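Local coordinates for protein intimin (PDB 1F00) that serves as an adhesin of enteropathogenic Escherichia coli, probably presenting a C-type lectin-like receptor-binding tip on a rod of immunoglobulin-like domains, at residues A[188-193]-A[234-239]; A[163-168]-A[177-182]; A[240-245]-A[267-272]; A[92-97]-A[169-174]. All coordinates share one frame; numbering follows the deposited sequence.

Contact 1. Residues A[188-193]-A[234-239]; sequences PNMSKR and KSSQTI
The thioether end of Met190 lies across the side chain of Ile239, the two side chains crossing at about a right angle. Met190 CE sits 3.6 Å from Ile239 CG1, while Met190 SD rests against the other branch, 3.7 Å from Ile239 CG2. Pro188 touches the same branch of Ile239, its CB 4.1 Å from Ile239 CG2. The same Met190 CE comes 3.3 Å from Ser236 OG, a van der Waals contact that leaves the methyl between a hydroxyl and a hydrocarbon. Bends at chi2 (-47°) and chi3 (-59°) fold the methionine into a hook and turn its methyl to the loop. Farther out, Arg193 reaches over with an extended chain, and its NH2 stands 3.5 Å from Thr238 CG2.

Behind this first shell, Asp259 ties down the end of the loop: its carboxylate accepts hydrogen bonds from Thr238 OG1 and from the backbone N of Ile239. Tyr277 of strand 276-281 packs against Met190, and Tyr233 against Pro188. The contact lays the long loop before strand 240-242 against the corner at Ser191, between strands 184-190 and 192-194, an arrangement belonging to the C-type lectin-like fold, in which long loops pack on strands.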
loop_
_atom_site.group_PDB
_atom_site.type_symbol
_atom_site.label_atom_id
_atom_site.label_comp_id
_atom_site.label_asym_id
_atom_site.label_seq_id
_atom_site.Cartn_x
_atom_site.Cartn_y
_atom_site.Cartn_z
ATOM N N PRO A 188 -1.635 -18.312 -17.656
ATOM C CA PRO A 188 -1.378 -19.740 -17.876
ATOM C C PRO A 188 -2.657 -20.526 -17.570
ATOM O O PRO A 188 -3.320 -20.271 -16.560
ATOM C CB PRO A 188 -0.280 -20.070 -16.859
ATOM C CG PRO A 188 0.337 -18.739 -16.530
ATOM C CD PRO A 188 -0.853 -17.815 -16.513
ATOM N N ASN A 189 -3.008 -21.465 -18.440
ATOM C CA ASN A 189 -4.192 -22.292 -18.232
ATOM C C ASN A 189 -3.667 -23.656 -17.759
ATOM O O ASN A 189 -3.315 -24.520 -18.561
ATOM C CB ASN A 189 -4.979 -22.391 -19.546
ATOM C CG ASN A 189 -5.523 -21.031 -20.003
ATOM O OD1 ASN A 189 -6.531 -20.546 -19.477
ATOM N ND2 ASN A 189 -4.845 -20.406 -20.972
ATOM N N MET A 190 -3.627 -23.835 -16.440
ATOM C CA MET A 190 -3.078 -25.042 -15.823
ATOM C C MET A 190 -3.930 -26.308 -15.683
ATOM O O MET A 190 -3.441 -27.315 -15.164
ATOM C CB MET A 190 -2.533 -24.683 -14.435
ATOM C CG MET A 190 -1.554 -23.519 -14.434
ATOM S SD MET A 190 -0.321 -23.685 -15.732
ATOM C CE MET A 190 0.457 -25.272 -15.283
ATOM N N SER A 191 -5.177 -26.286 -16.134
ATOM C CA SER A 191 -6.030 -27.463 -15.980
ATOM C C SER A 191 -5.663 -28.659 -16.863
ATOM O O SER A 191 -6.006 -29.804 -16.545
ATOM C CB SER A 191 -7.495 -27.081 -16.211
ATOM O OG SER A 191 -7.696 -26.583 -17.522
ATOM N N LYS A 192 -4.951 -28.406 -17.956
ATOM C CA LYS A 192 -4.578 -29.481 -18.868
ATOM C C LYS A 192 -3.590 -29.043 -19.938
ATOM O O LYS A 192 -3.609 -27.893 -20.375
ATOM C CB LYS A 192 -5.830 -30.001 -19.574
ATOM C CG LYS A 192 -6.582 -28.901 -20.331
ATOM C CD LYS A 192 -7.838 -29.419 -21.013
ATOM C CE LYS A 192 -8.647 -28.273 -21.614
ATOM N NZ LYS A 192 -9.868 -28.779 -22.301
ATOM N N ARG A 193 -2.725 -29.962 -20.362
ATOM C CA ARG A 193 -1.795 -29.655 -21.441
ATOM C C ARG A 193 -2.631 -29.832 -22.705
ATOM O O ARG A 193 -3.548 -30.662 -22.742
ATOM C CB ARG A 193 -0.612 -30.620 -21.453
ATOM C CG ARG A 193 0.373 -30.401 -20.315
ATOM C CD ARG A 193 1.561 -31.343 -20.443
ATOM N NE ARG A 193 2.485 -31.242 -19.316
ATOM C CZ ARG A 193 2.160 -31.493 -18.051
ATOM N NH1 ARG A 193 0.923 -31.862 -17.740
ATOM N NH2 ARG A 193 3.074 -31.387 -17.095
ATOM N N LYS A 234 0.884 -22.738 -6.933
ATOM C CA LYS A 234 1.709 -23.576 -6.066
ATOM C C LYS A 234 1.695 -25.073 -6.364
ATOM O O LYS A 234 2.673 -25.760 -6.080
ATOM C CB LYS A 234 1.363 -23.330 -4.592
ATOM C CG LYS A 234 -0.012 -23.784 -4.153
ATOM C CD LYS A 234 -0.176 -23.560 -2.649
ATOM C CE LYS A 234 -1.522 -24.054 -2.147
ATOM N NZ LYS A 234 -1.696 -23.788 -0.689
ATOM N N SER A 235 0.618 -25.580 -6.960
ATOM C CA SER A 235 0.540 -27.009 -7.257
ATOM C C SER A 235 1.299 -27.449 -8.515
ATOM O O SER A 235 1.403 -28.643 -8.779
ATOM C CB SER A 235 -0.923 -27.452 -7.387
ATOM O OG SER A 235 -1.516 -26.916 -8.561
ATOM N N SER A 236 1.822 -26.503 -9.291
ATOM C CA SER A 236 2.542 -26.854 -10.516
ATOM C C SER A 236 4.050 -26.917 -10.352
ATOM O O SER A 236 4.662 -25.996 -9.812
ATOM C CB SER A 236 2.225 -25.855 -11.639
ATOM O OG SER A 236 0.888 -25.971 -12.074
ATOM N N GLN A 237 4.642 -28.006 -10.824
ATOM C CA GLN A 237 6.089 -28.160 -10.771
ATOM C C GLN A 237 6.618 -27.749 -12.137
ATOM O O GLN A 237 7.816 -27.559 -12.321
ATOM C CB GLN A 237 6.488 -29.609 -10.469
ATOM C CG GLN A 237 6.142 -30.066 -9.062
ATOM C CD GLN A 237 4.656 -30.333 -8.874
ATOM O OE1 GLN A 237 4.190 -30.538 -7.750
ATOM N NE2 GLN A 237 3.907 -30.345 -9.973
ATOM N N THR A 238 5.709 -27.617 -13.097
ATOM C CA THR A 238 6.089 -27.209 -14.443
ATOM C C THR A 238 4.978 -26.457 -15.149
ATOM O O THR A 238 3.826 -26.885 -15.145
ATOM C CB THR A 238 6.465 -28.419 -15.335
ATOM O OG1 THR A 238 6.695 -27.964 -16.676
ATOM C CG2 THR A 238 5.343 -29.452 -15.350
ATOM N N ILE A 239 5.327 -25.321 -15.738
ATOM C CA ILE A 239 4.364 -24.546 -16.499
ATOM C C ILE A 239 4.964 -24.340 -17.882
ATOM O O ILE A 239 5.120 -23.214 -18.363
ATOM C CB ILE A 239 4.040 -23.191 -15.836
ATOM C CG1 ILE A 239 3.429 -23.436 -14.450
ATOM C CG2 ILE A 239 3.028 -22.420 -16.690
ATOM C CD1 ILE A 239 2.962 -22.172 -13.729
#

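Contact 2. Residues A[163-168]-A[177-182]; sequences TTISVI and YTIATP
Strands 163-169 and 173-179 form a beta hairpin at one side of an antiparallel three-stranded sheet in the second immunoglobulin-like region of this fragment, and this contact is the hairpin's open end. Its backbone ladder has two hydrogen-bonded pairs. Between Ile165 and Tyr177 the bonds are short and straight: Ile165 N to Tyr177 O is 2.7 Å, and Tyr177 N to Ile165 O is 2.8 Å with an angle of 173° at the hydrogen. Thr163 and Ile179 make a less even pair, for Ile179 N to Thr163 O is 2.7 Å whereas Thr163 N to Ile179 O stretches to 3.2 Å and bends to 142°.

On the face carrying Ile165 and Ile179, the CD1 methyl of Ile179 reaches diagonally to Ile165 CG1 at 3.7 Å. It also lies 4.1 Å from Thr163 CG2, where the two side chains run side by side in the same direction. Trp119 of strand 118-120 packs on Ile179 from outside the hairpin. The other face carries the non-hydrogen-bonded pair Thr164 and Thr178, whose CG2 methyls meet at 3.3 Å, tighter than normal carbon contact. In both threonines CG2 stands anti to the carbonyl carbon, which brings methyl to methyl and leaves the hydroxyls outside the meeting.

Chemically, backbone bonds set the register, the isoleucines and Thr163 methyl pack on a face shared with Tyr177, and crowding is confined to the Thr164-Thr178 methyls.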
loop_
_atom_site.group_PDB
_atom_site.type_symbol
_atom_site.label_atom_id
_atom_site.label_comp_id
_atom_site.label_asym_id
_atom_site.label_seq_id
_atom_site.Cartn_x
_atom_site.Cartn_y
_atom_site.Cartn_z
ATOM N N THR A 163 -5.960 1.017 -10.574
ATOM C CA THR A 163 -6.736 1.210 -9.365
ATOM C C THR A 163 -5.779 1.726 -8.302
ATOM O O THR A 163 -4.606 1.981 -8.585
ATOM C CB THR A 163 -7.410 -0.117 -8.910
ATOM O OG1 THR A 163 -8.362 0.162 -7.875
ATOM C CG2 THR A 163 -6.367 -1.109 -8.386
ATOM N N THR A 164 -6.267 1.900 -7.085
ATOM C CA THR A 164 -5.406 2.395 -6.031
ATOM C C THR A 164 -5.477 1.500 -4.801
ATOM O O THR A 164 -6.534 0.955 -4.484
ATOM C CB THR A 164 -5.798 3.834 -5.626
ATOM O OG1 THR A 164 -7.197 3.878 -5.313
ATOM C CG2 THR A 164 -5.500 4.815 -6.757
ATOM N N ILE A 165 -4.338 1.327 -4.140
ATOM C CA ILE A 165 -4.283 0.539 -2.911
ATOM C C ILE A 165 -4.058 1.577 -1.831
ATOM O O ILE A 165 -3.149 2.404 -1.942
ATOM C CB ILE A 165 -3.103 -0.455 -2.902
ATOM C CG1 ILE A 165 -3.221 -1.417 -4.084
ATOM C CG2 ILE A 165 -3.075 -1.225 -1.572
ATOM C CD1 ILE A 165 -4.536 -2.182 -4.130
ATOM N N SER A 166 -4.900 1.552 -0.802
ATOM C CA SER A 166 -4.796 2.507 0.286
ATOM C C SER A 166 -4.542 1.820 1.618
ATOM O O SER A 166 -5.010 0.713 1.857
ATOM C CB SER A 166 -6.086 3.330 0.396
ATOM O OG SER A 166 -6.313 4.112 -0.763
ATOM N N VAL A 167 -3.780 2.479 2.475
ATOM C CA VAL A 167 -3.519 1.945 3.801
ATOM C C VAL A 167 -3.932 3.028 4.783
ATOM O O VAL A 167 -3.757 4.223 4.515
ATOM C CB VAL A 167 -2.020 1.616 4.026
ATOM C CG1 VAL A 167 -1.178 2.877 3.904
ATOM C CG2 VAL A 167 -1.829 0.989 5.407
ATOM N N ILE A 168 -4.516 2.621 5.902
ATOM C CA ILE A 168 -4.903 3.578 6.927
ATOM C C ILE A 168 -4.342 3.094 8.260
ATOM O O ILE A 168 -4.281 1.891 8.519
ATOM C CB ILE A 168 -6.449 3.735 7.035
ATOM C CG1 ILE A 168 -7.105 2.392 7.352
ATOM C CG2 ILE A 168 -7.003 4.300 5.739
ATOM C CD1 ILE A 168 -8.627 2.463 7.422
ATOM N N TYR A 177 -1.349 4.262 -2.948
ATOM C CA TYR A 177 -0.473 3.934 -4.065
ATOM C C TYR A 177 -1.345 3.578 -5.265
ATOM O O TYR A 177 -2.267 2.770 -5.149
ATOM C CB TYR A 177 0.420 2.745 -3.707
ATOM C CG TYR A 177 1.150 2.170 -4.900
ATOM C CD1 TYR A 177 0.661 1.051 -5.564
ATOM C CD2 TYR A 177 2.305 2.777 -5.396
ATOM C CE1 TYR A 177 1.297 0.548 -6.692
ATOM C CE2 TYR A 177 2.947 2.283 -6.531
ATOM C CZ TYR A 177 2.436 1.171 -7.171
ATOM O OH TYR A 177 3.048 0.680 -8.303
ATOM N N THR A 178 -1.057 4.176 -6.416
ATOM C CA THR A 178 -1.842 3.888 -7.605
ATOM C C THR A 178 -1.162 2.845 -8.476
ATOM O O THR A 178 0.018 2.965 -8.818
ATOM C CB THR A 178 -2.063 5.148 -8.452
ATOM O OG1 THR A 178 -0.814 5.564 -9.018
ATOM C CG2 THR A 178 -2.606 6.261 -7.600
ATOM N N ILE A 179 -1.919 1.813 -8.820
ATOM C CA ILE A 179 -1.433 0.739 -9.671
ATOM C C ILE A 179 -1.710 1.168 -11.104
ATOM O O ILE A 179 -2.866 1.354 -11.493
ATOM C CB ILE A 179 -2.183 -0.588 -9.376
ATOM C CG1 ILE A 179 -1.779 -1.118 -7.996
ATOM C CG2 ILE A 179 -1.877 -1.618 -10.450
ATOM C CD1 ILE A 179 -2.551 -2.339 -7.561
ATOM N N ALA A 180 -0.647 1.348 -11.879
ATOM C CA ALA A 180 -0.780 1.761 -13.270
ATOM C C ALA A 180 -1.222 0.587 -14.129
ATOM O O ALA A 180 -0.960 -0.569 -13.798
ATOM C CB ALA A 180 0.549 2.313 -13.785
ATOM N N THR A 181 -1.896 0.896 -15.234
ATOM C CA THR A 181 -2.375 -0.127 -16.151
ATOM C C THR A 181 -1.164 -0.815 -16.771
ATOM O O THR A 181 -0.260 -0.157 -17.279
ATOM C CB THR A 181 -3.233 0.493 -17.267
ATOM O OG1 THR A 181 -4.340 1.188 -16.680
ATOM C CG2 THR A 181 -3.762 -0.586 -18.201
ATOM N N PRO A 182 -1.129 -2.152 -16.725
ATOM C CA PRO A 182 -0.013 -2.921 -17.286
ATOM C C PRO A 182 -0.073 -3.019 -18.801
ATOM O O PRO A 182 -1.143 -2.892 -19.393
ATOM C CB PRO A 182 -0.172 -4.281 -16.624
ATOM C CG PRO A 182 -1.666 -4.420 -16.534
ATOM C CD PRO A 182 -2.100 -3.038 -16.056
#

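Contact 3. Residues A[240-245]-A[267-272]; sequences ISWVQQ and NNIKAS
A 2.7 Å hydrogen bond from Lys270 NZ to Ser272 OG closes the outer side of the turn that ends strand 263-270. On the inner side, the backbone of that turn meets Trp242. The carbonyl oxygen Lys270 O lies in the plane of the indole, at its edge, 3.4 Å from Trp242 CH2. In that position it faces the rim of the six-membered ring, where C-H groups carry a slight positive charge, so the contact is probably mildly favourable.

Beside it, Ala271 CA comes to 3.8 Å from the same CH2 atom. Ile269 supplies its CG2 branch, 4.1 Å from Trp242 CZ3, and the two side chains approach at a slant. With CG anti to the carbonyl carbon (chi1 -62°), the tryptophan carries its six-membered ring far beyond its own strand. The pyrrole side is held at the other end, since Trp242 NE1 donates a hydrogen bond to Val194 O.

Strands 240-242 and 263-270 are the two outer members of an antiparallel three-stranded sheet in the C-type lectin-like domain, with strand 254-259 between them. The indole reaches from one outer strand past Ala255 of the middle strand to the other outer strand, while Ala199 of helix 196-205 packs on it as well.

Gln245 adds a second, lighter touch: its chain runs extended beyond CG and places NE2 4.0 Å from Ala271 CB. This nitrogen donates to Val254 O; toward the alanine methyl, which cannot accept a bond, it makes a van der Waals contact.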
loop_
_atom_site.group_PDB
_atom_site.type_symbol
_atom_site.label_atom_id
_atom_site.label_comp_id
_atom_site.label_asym_id
_atom_site.label_seq_id
_atom_site.Cartn_x
_atom_site.Cartn_y
_atom_site.Cartn_z
ATOM N N ILE A 240 5.332 -25.459 -18.500
ATOM C CA ILE A 240 5.893 -25.456 -19.845
ATOM C C ILE A 240 4.780 -24.934 -20.757
ATOM O O ILE A 240 3.675 -25.480 -20.777
ATOM C CB ILE A 240 6.335 -26.893 -20.249
ATOM C CG1 ILE A 240 6.829 -26.907 -21.697
ATOM C CG2 ILE A 240 5.187 -27.879 -20.042
ATOM C CD1 ILE A 240 7.395 -28.256 -22.128
ATOM N N SER A 241 5.073 -23.872 -21.505
ATOM C CA SER A 241 4.077 -23.241 -22.366
ATOM C C SER A 241 4.507 -23.057 -23.818
ATOM O O SER A 241 5.659 -22.739 -24.099
ATOM C CB SER A 241 3.715 -21.867 -21.791
ATOM O OG SER A 241 3.585 -21.923 -20.381
ATOM N N TRP A 242 3.558 -23.233 -24.730
ATOM C CA TRP A 242 3.811 -23.079 -26.161
ATOM C C TRP A 242 4.146 -21.627 -26.505
ATOM O O TRP A 242 3.653 -20.706 -25.851
ATOM C CB TRP A 242 2.560 -23.432 -26.972
ATOM C CG TRP A 242 2.055 -24.837 -26.870
ATOM C CD1 TRP A 242 0.920 -25.256 -26.239
ATOM C CD2 TRP A 242 2.618 -25.994 -27.498
ATOM N NE1 TRP A 242 0.736 -26.604 -26.440
ATOM C CE2 TRP A 242 1.762 -27.081 -27.212
ATOM C CE3 TRP A 242 3.761 -26.216 -28.278
ATOM C CZ2 TRP A 242 2.012 -28.376 -27.681
ATOM C CZ3 TRP A 242 4.011 -27.509 -28.746
ATOM C CH2 TRP A 242 3.135 -28.570 -28.444
ATOM N N VAL A 243 4.986 -21.428 -27.518
ATOM C CA VAL A 243 5.293 -20.080 -27.998
ATOM C C VAL A 243 4.989 -20.133 -29.492
ATOM O O VAL A 243 5.102 -21.195 -30.108
ATOM C CB VAL A 243 6.783 -19.641 -27.782
ATOM C CG1 VAL A 243 7.171 -19.803 -26.320
ATOM C CG2 VAL A 243 7.715 -20.413 -28.698
ATOM N N GLN A 244 4.592 -18.999 -30.070
ATOM C CA GLN A 244 4.256 -18.922 -31.496
ATOM C C GLN A 244 5.284 -19.637 -32.380
ATOM O O GLN A 244 6.492 -19.492 -32.190
ATOM C CB GLN A 244 4.152 -17.453 -31.934
ATOM C CG GLN A 244 3.571 -17.261 -33.336
ATOM C CD GLN A 244 2.071 -17.476 -33.377
ATOM O OE1 GLN A 244 1.522 -17.930 -34.385
ATOM N NE2 GLN A 244 1.393 -17.134 -32.283
ATOM N N GLN A 245 4.801 -20.404 -33.351
ATOM C CA GLN A 245 5.696 -21.123 -34.261
ATOM C C GLN A 245 6.421 -20.151 -35.183
ATOM O O GLN A 245 5.849 -19.140 -35.596
ATOM C CB GLN A 245 4.912 -22.088 -35.164
ATOM C CG GLN A 245 4.412 -23.381 -34.529
ATOM C CD GLN A 245 3.600 -24.205 -35.519
ATOM O OE1 GLN A 245 2.698 -23.683 -36.171
ATOM N NE2 GLN A 245 3.916 -25.492 -35.638
ATOM N N ASN A 267 12.943 -26.636 -27.758
ATOM C CA ASN A 267 12.568 -26.515 -29.161
ATOM C C ASN A 267 12.249 -27.900 -29.740
ATOM O O ASN A 267 12.431 -28.923 -29.070
ATOM C CB ASN A 267 13.716 -25.890 -29.956
ATOM C CG ASN A 267 14.271 -24.641 -29.298
ATOM O OD1 ASN A 267 13.587 -23.624 -29.185
ATOM N ND2 ASN A 267 15.525 -24.714 -28.856
ATOM N N ASN A 268 11.767 -27.917 -30.982
ATOM C CA ASN A 268 11.449 -29.159 -31.679
ATOM C C ASN A 268 10.422 -30.029 -30.967
ATOM O O ASN A 268 10.483 -31.258 -31.040
ATOM C CB ASN A 268 12.727 -29.976 -31.894
ATOM C CG ASN A 268 13.772 -29.221 -32.684
ATOM O OD1 ASN A 268 14.916 -29.089 -32.248
ATOM N ND2 ASN A 268 13.392 -28.730 -33.856
ATOM N N ILE A 269 9.486 -29.395 -30.270
ATOM C CA ILE A 269 8.444 -30.132 -29.565
ATOM C C ILE A 269 7.304 -30.402 -30.551
ATOM O O ILE A 269 6.808 -29.480 -31.194
ATOM C CB ILE A 269 7.929 -29.315 -28.359
ATOM C CG1 ILE A 269 9.109 -28.928 -27.462
ATOM C CG2 ILE A 269 6.921 -30.129 -27.558
ATOM C CD1 ILE A 269 9.831 -30.123 -26.849
ATOM N N LYS A 270 6.899 -31.664 -30.683
ATOM C CA LYS A 270 5.830 -32.030 -31.616
ATOM C C LYS A 270 4.563 -31.244 -31.289
ATOM O O LYS A 270 4.019 -31.362 -30.193
ATOM C CB LYS A 270 5.552 -33.535 -31.544
ATOM C CG LYS A 270 4.838 -34.080 -32.766
ATOM C CD LYS A 270 4.697 -35.596 -32.703
ATOM C CE LYS A 270 4.394 -36.167 -34.082
ATOM N NZ LYS A 270 3.280 -35.424 -34.741
ATOM N N ALA A 271 4.099 -30.456 -32.256
ATOM C CA ALA A 271 2.927 -29.599 -32.089
ATOM C C ALA A 271 1.561 -30.283 -32.056
ATOM O O ALA A 271 0.626 -29.780 -31.420
ATOM C CB ALA A 271 2.925 -28.525 -33.178
ATOM N N SER A 272 1.435 -31.414 -32.739
ATOM C CA SER A 272 0.163 -32.125 -32.788
ATOM C C SER A 272 -0.148 -32.923 -31.528
ATOM O O SER A 272 -1.169 -33.607 -31.464
ATOM C CB SER A 272 0.124 -33.058 -34.004
ATOM O OG SER A 272 1.104 -34.072 -33.892
#

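Contact 4. Residues A[92-97]-A[169-174]; sequences EFFTTL and SSDNQT
The amide of Gln173 bridges the backbone of residues 95-97, bonded at both ends. From the nitrogen, NE2 donates to Thr95 O at 3.0 Å in a nearly straight bond (172°), the acceptor lying close to the amide plane. From the oxygen, OE1 receives Leu97 N at 2.9 Å, although this donor stands above the carbonyl plane of the glutamine. With CD anti to CA (chi2 -168°), Gln173 carries its amide across to the linker between the two immunoglobulin-like regions.

Asp171 helps to set the amide's rotation: its OD1 accepts a second bond from Gln173 NE2, 2.9 Å long and in the amide plane, through the syn lone pair, so both hydrogens of NE2 are used. The other oxygen, Asp171 OD2, takes the hydroxyl proton of Ser169 OG at 2.6 Å and is bonded also by the backbone N of Asn133.

Phe94 and Asp171 run antiparallel alongside each other, ring and carboxylate planes 60° apart, with Phe94 CD2 3.5 Å from Asp171 CB. Leu97 points its CD2 into the turn, 3.5 Å from Ser169 OG, while a water donates to both Leu97 O and Thr174 O. The turn carries a G1 beta bulge, with Asn172 and Gln173 set against Ser169 alone.

Because one carboxylate orients both the serine and the glutamine, and the glutamine amide answers a carbonyl and an N-H of the linker, the junction is a directional polar network flanked by Phe94 and Leu97, consistent with a defined orientation between the two domains.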
loop_
_atom_site.group_PDB
_atom_site.type_symbol
_atom_site.label_atom_id
_atom_site.label_comp_id
_atom_site.label_asym_id
_atom_site.label_seq_id
_atom_site.Cartn_x
_atom_site.Cartn_y
_atom_site.Cartn_z
ATOM N N GLU A 92 -0.856 12.598 21.294
ATOM C CA GLU A 92 0.253 11.961 20.591
ATOM C C GLU A 92 0.417 12.412 19.144
ATOM O O GLU A 92 -0.561 12.532 18.398
ATOM C CB GLU A 92 0.079 10.444 20.582
ATOM C CG GLU A 92 -0.294 9.825 21.909
ATOM C CD GLU A 92 -0.544 8.340 21.778
ATOM O OE1 GLU A 92 0.439 7.568 21.762
ATOM O OE2 GLU A 92 -1.724 7.947 21.669
ATOM N N PHE A 93 1.662 12.654 18.750
ATOM C CA PHE A 93 1.954 13.029 17.380
ATOM C C PHE A 93 2.567 11.808 16.713
ATOM O O PHE A 93 3.343 11.071 17.333
ATOM C CB PHE A 93 2.921 14.215 17.324
ATOM C CG PHE A 93 2.297 15.515 17.736
ATOM C CD1 PHE A 93 2.265 15.897 19.074
ATOM C CD2 PHE A 93 1.699 16.342 16.786
ATOM C CE1 PHE A 93 1.646 17.080 19.464
ATOM C CE2 PHE A 93 1.077 17.527 17.164
ATOM C CZ PHE A 93 1.049 17.897 18.506
ATOM N N PHE A 94 2.204 11.576 15.457
ATOM C CA PHE A 94 2.727 10.427 14.736
ATOM C C PHE A 94 3.331 10.833 13.402
ATOM O O PHE A 94 2.887 11.791 12.764
ATOM C CB PHE A 94 1.612 9.394 14.513
ATOM C CG PHE A 94 1.133 8.730 15.779
ATOM C CD1 PHE A 94 1.902 7.754 16.402
ATOM C CD2 PHE A 94 -0.084 9.088 16.355
ATOM C CE1 PHE A 94 1.468 7.142 17.579
ATOM C CE2 PHE A 94 -0.529 8.487 17.530
ATOM C CZ PHE A 94 0.251 7.507 18.146
ATOM N N THR A 95 4.363 10.103 12.995
ATOM C CA THR A 95 5.029 10.357 11.728
ATOM C C THR A 95 4.010 10.231 10.597
ATOM O O THR A 95 2.993 9.557 10.743
ATOM C CB THR A 95 6.159 9.336 11.495
ATOM O OG1 THR A 95 7.249 9.623 12.382
ATOM C CG2 THR A 95 6.643 9.380 10.058
ATOM N N THR A 96 4.294 10.895 9.482
ATOM C CA THR A 96 3.436 10.858 8.301
ATOM C C THR A 96 3.316 9.428 7.771
ATOM O O THR A 96 4.326 8.752 7.570
ATOM C CB THR A 96 4.027 11.718 7.171
ATOM O OG1 THR A 96 4.225 13.055 7.642
ATOM C CG2 THR A 96 3.090 11.735 5.968
ATOM N N LEU A 97 2.085 8.971 7.554
ATOM C CA LEU A 97 1.856 7.634 7.023
ATOM C C LEU A 97 2.311 7.654 5.566
ATOM O O LEU A 97 1.943 8.547 4.799
ATOM C CB LEU A 97 0.372 7.263 7.110
ATOM C CG LEU A 97 0.023 5.820 6.725
ATOM C CD1 LEU A 97 0.837 4.842 7.579
ATOM C CD2 LEU A 97 -1.470 5.589 6.914
ATOM N N SER A 169 -3.897 4.033 9.087
ATOM C CA SER A 169 -3.357 3.696 10.400
ATOM C C SER A 169 -4.417 4.100 11.414
ATOM O O SER A 169 -5.176 5.040 11.169
ATOM C CB SER A 169 -2.044 4.450 10.636
ATOM O OG SER A 169 -2.189 5.836 10.372
ATOM N N SER A 170 -4.473 3.407 12.549
ATOM C CA SER A 170 -5.492 3.701 13.548
ATOM C C SER A 170 -5.385 5.046 14.256
ATOM O O SER A 170 -6.253 5.387 15.059
ATOM C CB SER A 170 -5.586 2.561 14.578
ATOM O OG SER A 170 -4.354 2.324 15.224
ATOM N N ASP A 171 -4.334 5.813 13.976
ATOM C CA ASP A 171 -4.215 7.137 14.579
ATOM C C ASP A 171 -4.926 8.094 13.626
ATOM O O ASP A 171 -4.879 9.313 13.790
ATOM C CB ASP A 171 -2.749 7.557 14.746
ATOM C CG ASP A 171 -1.993 7.557 13.440
ATOM O OD1 ASP A 171 -1.487 8.626 13.032
ATOM O OD2 ASP A 171 -1.908 6.480 12.825
ATOM N N ASN A 172 -5.572 7.509 12.620
ATOM C CA ASN A 172 -6.344 8.245 11.623
ATOM C C ASN A 172 -5.560 8.965 10.528
ATOM O O ASN A 172 -5.546 10.196 10.456
ATOM C CB ASN A 172 -7.277 9.238 12.321
ATOM C CG ASN A 172 -8.146 9.995 11.350
ATOM O OD1 ASN A 172 -8.888 9.395 10.571
ATOM N ND2 ASN A 172 -8.062 11.325 11.386
ATOM N N GLN A 173 -4.903 8.185 9.678
ATOM C CA GLN A 173 -4.158 8.721 8.544
ATOM C C GLN A 173 -4.417 7.790 7.370
ATOM O O GLN A 173 -4.833 6.640 7.557
ATOM C CB GLN A 173 -2.647 8.762 8.812
ATOM C CG GLN A 173 -2.181 9.872 9.734
ATOM C CD GLN A 173 -0.669 10.019 9.710
ATOM O OE1 GLN A 173 -0.096 10.475 8.721
ATOM N NE2 GLN A 173 -0.014 9.615 10.795
ATOM N N THR A 174 -4.165 8.289 6.166
ATOM C CA THR A 174 -4.356 7.507 4.954
ATOM C C THR A 174 -3.236 7.793 3.954
ATOM O O THR A 174 -2.864 8.951 3.741
ATOM C CB THR A 174 -5.700 7.853 4.261
ATOM O OG1 THR A 174 -6.795 7.572 5.143
ATOM C CG2 THR A 174 -5.853 7.048 2.972
HETATM O O HOH W 1 -0.420 10.310 4.333
#

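In the fold
The four contacts mark out an elongated molecule. Contact 4 comes at the junction of the two immunoglobulin-like regions, and contact 2 lies 20 Å away between centres, at the other end of the hairpin formed by strands 163-169 and 173-179. Their segments alternate along the chain, and they touch where Val167 and Ile168 pack on Leu97 and on Gln173 and Thr174. Contacts 1 and 3 follow in sequence inside the C-type lectin-like domain, adjoining at residues 239 and 240 with centres 16 Å apart. Contacts 3 and 4 are 54 Å apart between centres, consistent with a rod that holds the lectin-like domain away from its N-terminal end.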